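Local coordinates for pili retraction protein PilT (Thermus thermophilus, PDB 5FL3) that probably binds and hydrolyses ATP as a secretion-type ATPase of the GSP E family, the kind of motor thought to drive retraction of pili, at residues 62-66 / 67-71. Sequence-based numbering, arbitrary orientation.
Sequences ALLTP and EQLEE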
# COMPACT_ATOMS: atom_id res chain seq x y z
N ALA A 62 -16.72 15.98 -21.46
CA ALA A 62 -15.81 17.08 -21.18
C ALA A 62 -14.40 16.60 -20.84
O ALA A 62 -13.45 17.37 -20.93
CB ALA A 62 -16.34 17.93 -20.06
N LEU A 63 -14.27 15.34 -20.44
CA LEU A 63 -12.98 14.80 -20.03
C LEU A 63 -12.23 14.05 -21.14
O LEU A 63 -11.02 13.89 -21.09
CB LEU A 63 -13.16 13.87 -18.83
CG LEU A 63 -13.62 14.61 -17.58
CD1 LEU A 63 -13.70 13.65 -16.42
CD2 LEU A 63 -12.67 15.75 -17.27
N LEU A 64 -12.96 13.59 -22.15
CA LEU A 64 -12.37 12.77 -23.20
C LEU A 64 -11.87 13.56 -24.40
O LEU A 64 -12.42 14.60 -24.75
CB LEU A 64 -13.39 11.74 -23.69
CG LEU A 64 -13.88 10.75 -22.65
CD1 LEU A 64 -15.02 9.94 -23.26
CD2 LEU A 64 -12.72 9.86 -22.20
N THR A 65 -10.83 13.04 -25.05
CA THR A 65 -10.37 13.60 -26.30
C THR A 65 -11.32 13.12 -27.39
O THR A 65 -12.03 12.13 -27.19
CB THR A 65 -8.92 13.18 -26.61
OG1 THR A 65 -8.87 11.78 -26.93
CG2 THR A 65 -8.01 13.47 -25.40
N PRO A 66 -11.38 13.83 -28.53
CA PRO A 66 -12.34 13.44 -29.57
C PRO A 66 -12.15 12.01 -30.08
O PRO A 66 -13.14 11.35 -30.42
CB PRO A 66 -12.07 14.47 -30.67
CG PRO A 66 -11.67 15.70 -29.91
CD PRO A 66 -10.80 15.17 -28.79
N GLU A 67 -10.92 11.52 -30.12
CA GLU A 67 -10.69 10.14 -30.50
C GLU A 67 -11.33 9.22 -29.43
O GLU A 67 -12.11 8.32 -29.77
CB GLU A 67 -9.19 9.84 -30.70
CG GLU A 67 -8.22 10.47 -29.68
CD GLU A 67 -7.68 11.85 -30.10
OE1 GLU A 67 -8.49 12.76 -30.35
OE2 GLU A 67 -6.44 12.02 -30.17
N GLN A 68 -11.02 9.48 -28.16
CA GLN A 68 -11.61 8.75 -27.04
C GLN A 68 -13.13 8.74 -27.10
O GLN A 68 -13.77 7.74 -26.78
CB GLN A 68 -11.15 9.35 -25.72
CG GLN A 68 -9.87 8.77 -25.18
CD GLN A 68 -9.20 9.69 -24.19
OE1 GLN A 68 -9.54 10.86 -24.07
NE2 GLN A 68 -8.22 9.15 -23.47
N LEU A 69 -13.69 9.87 -27.49
CA LEU A 69 -15.13 9.99 -27.65
C LEU A 69 -15.70 8.99 -28.65
O LEU A 69 -16.79 8.45 -28.46
CB LEU A 69 -15.49 11.40 -28.09
CG LEU A 69 -15.79 12.30 -26.89
CD1 LEU A 69 -16.05 13.73 -27.34
CD2 LEU A 69 -16.99 11.69 -26.18
N GLU A 70 -14.97 8.76 -29.73
CA GLU A 70 -15.48 7.83 -30.72
C GLU A 70 -15.34 6.39 -30.22
O GLU A 70 -16.30 5.62 -30.30
CB GLU A 70 -14.78 8.02 -32.07
CG GLU A 70 -15.56 7.38 -33.24
CD GLU A 70 -17.08 7.39 -33.01
OE1 GLU A 70 -17.69 8.49 -32.96
OE2 GLU A 70 -17.67 6.28 -32.88
N GLU A 71 -14.17 6.03 -29.69
CA GLU A 71 -13.97 4.67 -29.19
C GLU A 71 -14.88 4.38 -28.00
O GLU A 71 -15.08 3.22 -27.63
CB GLU A 71 -12.52 4.45 -28.77
CG GLU A 71 -12.25 4.90 -27.35
CD GLU A 71 -10.87 4.50 -26.84
OE1 GLU A 71 -9.86 4.99 -27.39
OE2 GLU A 71 -10.82 3.69 -25.88
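T65 and Q68 form a capping box at the start of the short helix 66-72, a local contact at the surface of the N-terminal part of the chain, just after helix 53-63 ends. The evidence for the box is reciprocal. The amide oxygen OE1 of Q68 accepts from the backbone N of T65 at 2.7 Å, in the carbonyl plane and almost straight, with an N-H...O angle of 177°. In return, OG1 of T65 takes the backbone N of Q68, a weak bond at 3.4 Å. With chi1 at 70°, T65 holds OG1 between its own N and carbonyl carbon, which also lets it donate a weak bond to Q68 OE1 at 3.1 Å. The first turn then closes through the backbone: L69 N reaches T65 O at 2.8 Å, and E70 N reaches P66 O at 3.2 Å. Beside the polar box, L64 CD1 meets L69 CD2 at 3.9 Å, the two leucine side chains crossing at a slant, while the side chains of L64 and Q68 both touch F80 of strand 78-84. An alanine in place of Q68 would probably leave the amide of T65 without its side-chain acceptor and take away a weak partner of its hydroxyl, with only the T65 OG1 half of the box remaining. Chemically, one glutamine oxygen takes a short, straight bond from the amide of T65 and a weak one from its hydroxyl, tying the residue before the helix to its first turn.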